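Long-range contacts in branched-chain phosphotransacylase (Enterococcus faecalis, PDB 1YCO), which probably transfers branched-chain acyl groups between coenzyme A and phosphate: residues A[30-38]-A[46-57]; A[96-104]-A[129-139]. All coordinates share one frame; numbering follows the deposited sequence.

In the fold
The two contacts lie in different sheets of one chain. Contact 1 is at the border of the parallel five-stranded sheet. It joins strand 29-35 to strand 47-50, at one edge of the sheet, and to the start of helix 54-66. Its centre is 24 Å from the centre of the chain. Contact 2 lies more centrally, 10 Å from the chain centre. There helix 127-143 packs on strand 101-107 of the mixed six-stranded sheet. The centres of the two contacts are 30 Å apart, and their nearest atoms about 17 Å. They do not touch. Along the chain they follow one another, and contact 1 closes before contact 2 opens. The second chain of the assembly touches neither.

Contact 1: residues A[30-38]-A[46-57]; sequences QFIVFDTNE and WKYVHCSDEAAV
Val-33 packs over one face of the Trp-46 indole. Val-33 CB lies 4.2 Å from the centroid of the Trp-46 five-membered ring, close to the ring normal, in a CH-pi contact. Further out, Val-33 CG2 comes 3.3 Å from Trp-46 CE3, above the rim of the ring system. Val-33 CG1 is anti to the backbone N (chi1 -180°), which puts CG2 beside that N and over the indole. Leu-15 and Val-18 of helix 12-24 also touch Trp-46.

The strands run parallel, their axes 19° apart. Lys-47 N donates to Phe-31 O at 2.9 Å, and Val-33 N to Lys-47 O at 3.3 Å. On the other face, Phe-34 CB meets Val-57 CG1 at 3.8 Å and Cys-51 SG.

Beyond strand 29-35, Asn-37 O accepts from Tyr-48 OH at 2.7 Å, with the donor tilted 32° from the carbonyl plane. Asp-35 OD1 accepts from Asn-37 N, two residues on, at 3.0 Å: an Asx turn. Asp-53 caps helix 54-66 through OD2, which accepts from Ala-55 N. Two neighbouring parallel strands with a helix leaving the second, at the edge of a parallel sheet, are characteristic of an alpha/beta fold.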
loop_
_atom_site.group_PDB
_atom_site.type_symbol
_atom_site.label_atom_id
_atom_site.label_comp_id
_atom_site.label_asym_id
_atom_site.label_seq_id
_atom_site.Cartn_x
_atom_site.Cartn_y
_atom_site.Cartn_z
ATOM N N GLN A 30 -10.548 -15.384 -30.563
ATOM C CA GLN A 30 -10.982 -16.772 -30.486
ATOM C C GLN A 30 -10.631 -17.369 -29.122
ATOM O O GLN A 30 -9.577 -17.069 -28.557
ATOM C CB GLN A 30 -10.311 -17.584 -31.594
ATOM C CG GLN A 30 -10.512 -19.081 -31.476
ATOM C CD GLN A 30 -9.977 -19.832 -32.681
ATOM O OE1 GLN A 30 -8.767 -19.832 -32.956
ATOM N NE2 GLN A 30 -10.880 -20.472 -33.414
ATOM N N PHE A 31 -11.508 -18.222 -28.606
ATOM C CA PHE A 31 -11.282 -18.853 -27.314
ATOM C C PHE A 31 -11.301 -20.376 -27.380
ATOM O O PHE A 31 -12.163 -20.980 -28.020
ATOM C CB PHE A 31 -12.323 -18.380 -26.293
ATOM C CG PHE A 31 -12.229 -16.914 -25.960
ATOM C CD1 PHE A 31 -13.004 -15.974 -26.639
ATOM C CD2 PHE A 31 -11.352 -16.468 -24.973
ATOM C CE1 PHE A 31 -12.909 -14.615 -26.338
ATOM C CE2 PHE A 31 -11.251 -15.110 -24.669
ATOM C CZ PHE A 31 -12.032 -14.180 -25.351
ATOM N N ILE A 32 -10.331 -20.985 -26.713
ATOM C CA ILE A 32 -10.204 -22.428 -26.655
ATOM C C ILE A 32 -10.105 -22.768 -25.175
ATOM O O ILE A 32 -9.099 -22.490 -24.526
ATOM C CB ILE A 32 -8.945 -22.890 -27.407
ATOM C CG1 ILE A 32 -9.038 -22.434 -28.858
ATOM C CG2 ILE A 32 -8.806 -24.407 -27.333
ATOM C CD1 ILE A 32 -7.821 -22.757 -29.684
ATOM N N VAL A 33 -11.165 -23.367 -24.647
ATOM C CA VAL A 33 -11.232 -23.709 -23.238
ATOM C C VAL A 33 -11.014 -25.181 -22.927
ATOM O O VAL A 33 -11.565 -26.051 -23.599
ATOM C CB VAL A 33 -12.606 -23.323 -22.661
ATOM C CG1 VAL A 33 -12.671 -23.674 -21.178
ATOM C CG2 VAL A 33 -12.863 -21.841 -22.886
ATOM N N PHE A 34 -10.228 -25.448 -21.888
ATOM C CA PHE A 34 -9.951 -26.812 -21.449
ATOM C C PHE A 34 -10.470 -26.943 -20.024
ATOM O O PHE A 34 -10.235 -26.065 -19.198
ATOM C CB PHE A 34 -8.445 -27.100 -21.438
ATOM C CG PHE A 34 -7.737 -26.721 -22.703
ATOM C CD1 PHE A 34 -7.480 -25.387 -22.995
ATOM C CD2 PHE A 34 -7.292 -27.702 -23.583
ATOM C CE1 PHE A 34 -6.783 -25.031 -24.145
ATOM C CE2 PHE A 34 -6.595 -27.358 -24.738
ATOM C CZ PHE A 34 -6.339 -26.017 -25.018
ATOM N N ASP A 35 -11.166 -28.029 -19.720
ATOM C CA ASP A 35 -11.682 -28.194 -18.367
ATOM C C ASP A 35 -12.131 -29.632 -18.104
ATOM O O ASP A 35 -12.492 -30.367 -19.025
ATOM C CB ASP A 35 -12.868 -27.237 -18.143
ATOM C CG ASP A 35 -13.047 -26.832 -16.678
ATOM O OD1 ASP A 35 -12.801 -27.675 -15.784
ATOM O OD2 ASP A 35 -13.458 -25.672 -16.426
ATOM N N THR A 36 -12.101 -30.024 -16.839
ATOM C CA THR A 36 -12.540 -31.351 -16.454
ATOM C C THR A 36 -14.049 -31.303 -16.260
ATOM O O THR A 36 -14.710 -32.337 -16.228
ATOM C CB THR A 36 -11.872 -31.808 -15.143
ATOM O OG1 THR A 36 -11.951 -30.753 -14.174
ATOM C CG2 THR A 36 -10.414 -32.165 -15.389
ATOM N N ASN A 37 -14.586 -30.091 -16.132
ATOM C CA ASN A 37 -16.027 -29.880 -15.946
ATOM C C ASN A 37 -16.723 -29.932 -17.302
ATOM O O ASN A 37 -16.121 -29.602 -18.321
ATOM C CB ASN A 37 -16.277 -28.516 -15.292
ATOM C CG ASN A 37 -17.710 -28.349 -14.802
ATOM O OD1 ASN A 37 -18.184 -29.121 -13.963
ATOM N ND2 ASN A 37 -18.403 -27.339 -15.320
ATOM N N GLU A 38 -17.988 -30.339 -17.325
ATOM C CA GLU A 38 -18.713 -30.428 -18.592
ATOM C C GLU A 38 -18.796 -29.063 -19.274
ATOM O O GLU A 38 -18.556 -28.033 -18.652
ATOM C CB GLU A 38 -20.126 -30.992 -18.377
ATOM C CG GLU A 38 -20.930 -31.167 -19.679
ATOM C CD GLU A 38 -20.282 -32.157 -20.656
ATOM O OE1 GLU A 38 -20.754 -33.316 -20.733
ATOM O OE2 GLU A 38 -19.300 -31.777 -21.335
ATOM N N TRP A 46 -16.853 -20.388 -27.551
ATOM C CA TRP A 46 -15.506 -20.957 -27.563
ATOM C C TRP A 46 -15.471 -22.365 -28.153
ATOM O O TRP A 46 -16.487 -22.885 -28.604
ATOM C CB TRP A 46 -14.931 -21.020 -26.139
ATOM C CG TRP A 46 -15.733 -21.844 -25.153
ATOM C CD1 TRP A 46 -16.259 -23.090 -25.352
ATOM C CD2 TRP A 46 -16.067 -21.482 -23.805
ATOM N NE1 TRP A 46 -16.900 -23.525 -24.214
ATOM C CE2 TRP A 46 -16.798 -22.560 -23.252
ATOM C CE3 TRP A 46 -15.819 -20.352 -23.013
ATOM C CZ2 TRP A 46 -17.284 -22.540 -21.940
ATOM C CZ3 TRP A 46 -16.302 -20.330 -21.707
ATOM C CH2 TRP A 46 -17.028 -21.421 -21.184
ATOM N N LYS A 47 -14.281 -22.963 -28.130
ATOM C CA LYS A 47 -14.040 -24.323 -28.599
ATOM C C LYS A 47 -13.739 -25.189 -27.370
ATOM O O LYS A 47 -12.589 -25.271 -26.928
ATOM C CB LYS A 47 -12.835 -24.357 -29.542
ATOM C CG LYS A 47 -13.098 -23.817 -30.954
ATOM C CD LYS A 47 -13.656 -24.884 -31.922
ATOM C CE LYS A 47 -15.028 -25.426 -31.492
ATOM N NZ LYS A 47 -16.134 -24.410 -31.547
ATOM N N TYR A 48 -14.773 -25.823 -26.818
ATOM C CA TYR A 48 -14.639 -26.679 -25.634
ATOM C C TYR A 48 -13.761 -27.911 -25.869
ATOM O O TYR A 48 -13.785 -28.502 -26.944
ATOM C CB TYR A 48 -16.026 -27.142 -25.167
ATOM C CG TYR A 48 -15.999 -28.090 -23.983
ATOM C CD1 TYR A 48 -15.722 -27.625 -22.694
ATOM C CD2 TYR A 48 -16.228 -29.455 -24.153
ATOM C CE1 TYR A 48 -15.678 -28.499 -21.603
ATOM C CE2 TYR A 48 -16.184 -30.334 -23.072
ATOM C CZ TYR A 48 -15.909 -29.854 -21.803
ATOM O OH TYR A 48 -15.856 -30.730 -20.746
ATOM N N VAL A 49 -12.981 -28.287 -24.861
ATOM C CA VAL A 49 -12.126 -29.472 -24.944
ATOM C C VAL A 49 -12.027 -30.135 -23.559
ATOM O O VAL A 49 -11.398 -29.593 -22.646
ATOM C CB VAL A 49 -10.689 -29.137 -25.422
ATOM C CG1 VAL A 49 -9.871 -30.416 -25.518
ATOM C CG2 VAL A 49 -10.721 -28.438 -26.771
ATOM N N HIS A 50 -12.647 -31.304 -23.405
ATOM C CA HIS A 50 -12.621 -32.021 -22.131
ATOM C C HIS A 50 -11.249 -32.618 -21.834
ATOM O O HIS A 50 -10.476 -32.913 -22.751
ATOM C CB HIS A 50 -13.657 -33.144 -22.127
ATOM C CG HIS A 50 -13.842 -33.789 -20.789
ATOM N ND1 HIS A 50 -13.882 -35.156 -20.619
ATOM C CD2 HIS A 50 -14.026 -33.251 -19.559
ATOM C CE1 HIS A 50 -14.084 -35.433 -19.345
ATOM N NE2 HIS A 50 -14.174 -34.295 -18.679
ATOM N N CYS A 51 -10.960 -32.800 -20.546
ATOM C CA CYS A 51 -9.683 -33.361 -20.091
ATOM C C CYS A 51 -9.886 -34.298 -18.892
ATOM O O CYS A 51 -10.839 -34.136 -18.133
ATOM C CB CYS A 51 -8.724 -32.226 -19.704
ATOM S SG CYS A 51 -8.459 -30.975 -21.002
ATOM N N SER A 52 -8.983 -35.263 -18.723
ATOM C CA SER A 52 -9.055 -36.242 -17.628
ATOM C C SER A 52 -9.006 -35.654 -16.220
ATOM O O SER A 52 -9.830 -35.988 -15.361
ATOM C CB SER A 52 -7.914 -37.259 -17.743
ATOM O OG SER A 52 -7.955 -37.941 -18.978
ATOM N N ASP A 53 -8.009 -34.802 -15.993
ATOM C CA ASP A 53 -7.799 -34.153 -14.700
ATOM C C ASP A 53 -7.183 -32.763 -14.874
ATOM O O ASP A 53 -6.899 -32.334 -15.990
ATOM C CB ASP A 53 -6.888 -35.010 -13.808
ATOM C CG ASP A 53 -6.586 -34.345 -12.469
ATOM O OD1 ASP A 53 -7.538 -34.100 -11.688
ATOM O OD2 ASP A 53 -5.395 -34.060 -12.195
ATOM N N GLU A 54 -6.982 -32.074 -13.757
ATOM C CA GLU A 54 -6.411 -30.736 -13.753
ATOM C C GLU A 54 -5.018 -30.710 -14.375
ATOM O O GLU A 54 -4.711 -29.835 -15.185
ATOM C CB GLU A 54 -6.361 -30.200 -12.318
ATOM C CG GLU A 54 -7.740 -30.071 -11.666
ATOM C CD GLU A 54 -8.666 -29.137 -12.435
ATOM O OE1 GLU A 54 -9.882 -29.103 -12.132
ATOM O OE2 GLU A 54 -8.176 -28.432 -13.344
ATOM N N ALA A 55 -4.180 -31.674 -14.000
ATOM C CA ALA A 55 -2.826 -31.755 -14.538
ATOM C C ALA A 55 -2.902 -31.816 -16.057
ATOM O O ALA A 55 -2.060 -31.254 -16.761
ATOM C CB ALA A 55 -2.116 -32.982 -13.998
ATOM N N ALA A 56 -3.927 -32.500 -16.556
ATOM C CA ALA A 56 -4.128 -32.627 -17.992
ATOM C C ALA A 56 -4.579 -31.283 -18.581
ATOM O O ALA A 56 -4.032 -30.825 -19.589
ATOM C CB ALA A 56 -5.161 -33.714 -18.280
ATOM N N VAL A 57 -5.567 -30.662 -17.929
ATOM C CA VAL A 57 -6.123 -29.370 -18.338
ATOM C C VAL A 57 -5.011 -28.344 -18.515
ATOM O O VAL A 57 -4.912 -27.672 -19.548
ATOM C CB VAL A 57 -7.115 -28.797 -17.268
ATOM C CG1 VAL A 57 -7.685 -27.463 -17.736
ATOM C CG2 VAL A 57 -8.235 -29.784 -16.999
#

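Contact 2: residues A[96-104]-A[129-139]; sequences NKPILSHVA and TLIEIVENAKE
Ser-101 and Ile-133 bring the two backbones close, with their CA atoms 6.2 Å apart. Strand 101-104 and helix 129-139 run in broadly the same direction, at 44°, and their axes approach to 8.8 Å. The loop 96-100 leads into the strand and lies beside the same helix.

Asn-136 carries the polar part of the contact. Its ND2 gives both bonds nearly within the amide plane. Asn-136 ND2 donates to Ile-99 O at 3.1 Å and to Ser-101 OG at 3.0 Å. Together they fix the rotation of this buried amide. Asn-136 CG is anti to the carbonyl carbon (chi1 -82°), which aims the amide at the loop and the first strand residue. A water that accepts from Ile-99 N lies within bonding distance of both Asn-136 OD1 and Glu-132 OE1. A second water lies between Ser-101 OG and Ile-133 O, though its distance to Ile-133 O is short enough to be doubtful in detail.

Lys-97 and Glu-139 approach from opposite directions and form a salt bridge, Lys-97 NZ to Glu-139 OE2 at 3.0 Å. The ammonium reaches OE2 on its syn side. The bend at chi2 of Lys-97 (-61°) turns its otherwise extended chain toward Glu-139.

Van der Waals contacts flank these bonds. Ile-99 CG1 rests 3.6 Å from Glu-132 CB, and the two side chains run at a slant to each other. The Pro-98 ring crosses the carboxylate end of Glu-132 at about a right angle. Deeper in, Val-103 CG2 meets Ala-137 CB at 4.2 Å. Thr-117 of strand 113-117 touches both Val-103 and Ala-137, while Val-244 of strand 238-244 touches Ser-101, Val-103 and Asn-136. A helix laid against one face of a mixed sheet in this way is characteristic of an alpha/beta domain.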
loop_
_atom_site.group_PDB
_atom_site.type_symbol
_atom_site.label_atom_id
_atom_site.label_comp_id
_atom_site.label_asym_id
_atom_site.label_seq_id
_atom_site.Cartn_x
_atom_site.Cartn_y
_atom_site.Cartn_z
ATOM N N ASN A 96 11.217 -16.773 -21.482
ATOM C CA ASN A 96 12.209 -16.238 -22.408
ATOM C C ASN A 96 12.830 -14.945 -21.894
ATOM O O ASN A 96 13.308 -14.125 -22.676
ATOM C CB ASN A 96 11.578 -15.971 -23.778
ATOM C CG ASN A 96 10.830 -14.660 -23.823
ATOM O OD1 ASN A 96 9.833 -14.475 -23.132
ATOM N ND2 ASN A 96 11.327 -13.726 -24.630
ATOM N N LYS A 97 12.803 -14.761 -20.579
ATOM C CA LYS A 97 13.389 -13.588 -19.931
ATOM C C LYS A 97 14.065 -14.098 -18.675
ATOM O O LYS A 97 13.594 -15.060 -18.066
ATOM C CB LYS A 97 12.309 -12.569 -19.555
ATOM C CG LYS A 97 11.677 -11.877 -20.736
ATOM C CD LYS A 97 12.722 -11.124 -21.505
ATOM C CE LYS A 97 12.131 -10.396 -22.678
ATOM N NZ LYS A 97 13.222 -9.638 -23.379
ATOM N N PRO A 98 15.178 -13.465 -18.271
ATOM C CA PRO A 98 15.927 -13.862 -17.072
ATOM C C PRO A 98 15.022 -14.321 -15.925
ATOM O O PRO A 98 15.288 -15.338 -15.277
ATOM C CB PRO A 98 16.712 -12.600 -16.730
ATOM C CG PRO A 98 17.027 -12.050 -18.079
ATOM C CD PRO A 98 15.737 -12.233 -18.856
ATOM N N ILE A 99 13.949 -13.574 -15.680
ATOM C CA ILE A 99 13.013 -13.922 -14.613
ATOM C C ILE A 99 11.575 -13.544 -14.969
ATOM O O ILE A 99 11.339 -12.742 -15.868
ATOM C CB ILE A 99 13.345 -13.197 -13.294
ATOM C CG1 ILE A 99 12.863 -11.755 -13.370
ATOM C CG2 ILE A 99 14.847 -13.226 -13.020
ATOM C CD1 ILE A 99 11.955 -11.364 -12.224
ATOM N N LEU A 100 10.620 -14.130 -14.254
ATOM C CA LEU A 100 9.215 -13.820 -14.461
ATOM C C LEU A 100 8.824 -12.762 -13.427
ATOM O O LEU A 100 9.351 -12.740 -12.315
ATOM C CB LEU A 100 8.341 -15.065 -14.257
ATOM C CG LEU A 100 8.486 -16.252 -15.230
ATOM C CD1 LEU A 100 7.583 -17.398 -14.783
ATOM C CD2 LEU A 100 8.129 -15.814 -16.644
ATOM N N SER A 101 7.903 -11.889 -13.800
ATOM C CA SER A 101 7.444 -10.859 -12.899
ATOM C C SER A 101 5.972 -10.600 -13.191
ATOM O O SER A 101 5.420 -11.127 -14.155
ATOM C CB SER A 101 8.250 -9.558 -13.095
ATOM O OG SER A 101 8.051 -8.981 -14.385
ATOM N N HIS A 102 5.331 -9.801 -12.354
ATOM C CA HIS A 102 3.951 -9.474 -12.605
ATOM C C HIS A 102 3.925 -7.979 -12.803
ATOM O O HIS A 102 4.610 -7.223 -12.103
ATOM C CB HIS A 102 3.058 -9.886 -11.441
ATOM C CG HIS A 102 1.607 -9.590 -11.662
ATOM N ND1 HIS A 102 1.092 -8.312 -11.606
ATOM C CD2 HIS A 102 0.563 -10.404 -11.957
ATOM C CE1 HIS A 102 -0.205 -8.349 -11.859
ATOM N NE2 HIS A 102 -0.551 -9.606 -12.076
ATOM N N VAL A 103 3.152 -7.567 -13.792
ATOM C CA VAL A 103 3.009 -6.166 -14.126
ATOM C C VAL A 103 1.527 -5.850 -14.277
ATOM O O VAL A 103 0.786 -6.586 -14.923
ATOM C CB VAL A 103 3.719 -5.826 -15.459
ATOM C CG1 VAL A 103 3.355 -4.410 -15.913
ATOM C CG2 VAL A 103 5.228 -5.955 -15.292
ATOM N N ALA A 104 1.114 -4.734 -13.692
ATOM C CA ALA A 104 -0.266 -4.304 -13.750
ATOM C C ALA A 104 -0.369 -2.932 -14.393
ATOM O O ALA A 104 0.543 -2.101 -14.285
ATOM C CB ALA A 104 -0.867 -4.252 -12.339
ATOM N N THR A 129 17.301 -9.018 -8.850
ATOM C CA THR A 129 15.915 -9.270 -9.182
ATOM C C THR A 129 15.148 -7.992 -9.532
ATOM O O THR A 129 14.385 -7.944 -10.512
ATOM C CB THR A 129 15.212 -9.957 -8.025
ATOM O OG1 THR A 129 15.926 -11.151 -7.693
ATOM C CG2 THR A 129 13.772 -10.299 -8.400
ATOM N N LEU A 130 15.359 -6.957 -8.731
ATOM C CA LEU A 130 14.682 -5.690 -8.949
ATOM C C LEU A 130 15.118 -5.169 -10.311
ATOM O O LEU A 130 14.298 -4.669 -11.075
ATOM C CB LEU A 130 15.040 -4.697 -7.831
ATOM C CG LEU A 130 14.026 -3.631 -7.380
ATOM C CD1 LEU A 130 13.844 -2.610 -8.462
ATOM C CD2 LEU A 130 12.696 -4.275 -7.002
ATOM N N ILE A 131 16.408 -5.316 -10.620
ATOM C CA ILE A 131 16.940 -4.879 -11.909
ATOM C C ILE A 131 16.174 -5.549 -13.060
ATOM O O ILE A 131 15.800 -4.884 -14.025
ATOM C CB ILE A 131 18.457 -5.190 -12.022
ATOM C CG1 ILE A 131 19.243 -4.191 -11.164
ATOM C CG2 ILE A 131 18.914 -5.129 -13.476
ATOM C CD1 ILE A 131 20.740 -4.434 -11.126
ATOM N N GLU A 132 15.926 -6.851 -12.939
ATOM C CA GLU A 132 15.189 -7.578 -13.962
ATOM C C GLU A 132 13.709 -7.181 -13.977
ATOM O O GLU A 132 13.082 -7.192 -15.035
ATOM C CB GLU A 132 15.306 -9.096 -13.747
ATOM C CG GLU A 132 16.653 -9.720 -14.156
ATOM C CD GLU A 132 17.106 -9.292 -15.548
ATOM O OE1 GLU A 132 16.282 -9.328 -16.488
ATOM O OE2 GLU A 132 18.289 -8.922 -15.699
ATOM N N ILE A 133 13.151 -6.854 -12.806
ATOM C CA ILE A 133 11.747 -6.430 -12.708
ATOM C C ILE A 133 11.550 -5.131 -13.489
ATOM O O ILE A 133 10.538 -4.954 -14.166
ATOM C CB ILE A 133 11.318 -6.198 -11.240
ATOM C CG1 ILE A 133 11.253 -7.535 -10.508
ATOM C CG2 ILE A 133 9.960 -5.516 -11.173
ATOM C CD1 ILE A 133 11.104 -7.388 -9.006
ATOM N N VAL A 134 12.531 -4.243 -13.391
ATOM C CA VAL A 134 12.495 -2.974 -14.092
ATOM C C VAL A 134 12.551 -3.262 -15.597
ATOM O O VAL A 134 11.703 -2.799 -16.355
ATOM C CB VAL A 134 13.682 -2.073 -13.662
ATOM C CG1 VAL A 134 13.733 -0.815 -14.505
ATOM C CG2 VAL A 134 13.537 -1.703 -12.189
ATOM N N GLU A 135 13.525 -4.059 -16.018
ATOM C CA GLU A 135 13.658 -4.414 -17.420
ATOM C C GLU A 135 12.345 -4.958 -17.997
ATOM O O GLU A 135 11.890 -4.496 -19.042
ATOM C CB GLU A 135 14.774 -5.443 -17.583
ATOM C CG GLU A 135 16.113 -4.944 -17.090
ATOM C CD GLU A 135 16.670 -3.825 -17.946
ATOM O OE1 GLU A 135 15.928 -2.860 -18.234
ATOM O OE2 GLU A 135 17.859 -3.908 -18.327
ATOM N N ASN A 136 11.739 -5.931 -17.317
ATOM C CA ASN A 136 10.467 -6.513 -17.759
ATOM C C ASN A 136 9.378 -5.429 -17.950
ATOM O O ASN A 136 8.718 -5.383 -19.005
ATOM C CB ASN A 136 9.980 -7.581 -16.752
ATOM C CG ASN A 136 10.649 -8.962 -16.950
ATOM O OD1 ASN A 136 11.695 -9.086 -17.600
ATOM N ND2 ASN A 136 10.045 -9.998 -16.365
ATOM N N ALA A 137 9.199 -4.563 -16.943
ATOM C CA ALA A 137 8.206 -3.485 -17.008
ATOM C C ALA A 137 8.591 -2.437 -18.051
ATOM O O ALA A 137 7.722 -1.864 -18.713
ATOM C CB ALA A 137 8.026 -2.828 -15.640
ATOM N N LYS A 138 9.890 -2.199 -18.208
ATOM C CA LYS A 138 10.353 -1.241 -19.206
ATOM C C LYS A 138 10.001 -1.752 -20.594
ATOM O O LYS A 138 9.633 -0.972 -21.470
ATOM C CB LYS A 138 11.869 -1.042 -19.144
ATOM C CG LYS A 138 12.384 -0.099 -20.236
ATOM C CD LYS A 138 13.889 -0.242 -20.518
ATOM C CE LYS A 138 14.204 -1.565 -21.207
ATOM N NZ LYS A 138 15.660 -1.807 -21.432
ATOM N N GLU A 139 10.120 -3.059 -20.796
ATOM C CA GLU A 139 9.818 -3.644 -22.097
ATOM C C GLU A 139 8.326 -3.602 -22.401
ATOM O O GLU A 139 7.927 -3.328 -23.534
ATOM C CB GLU A 139 10.338 -5.079 -22.162
ATOM C CG GLU A 139 11.838 -5.165 -21.913
ATOM C CD GLU A 139 12.382 -6.580 -22.006
ATOM O OE1 GLU A 139 11.702 -7.522 -21.533
ATOM O OE2 GLU A 139 13.504 -6.745 -22.535
HETATM O O HOH W 1 13.852 -10.638 -16.444
HETATM O O HOH W 2 8.286 -6.058 -14.101
#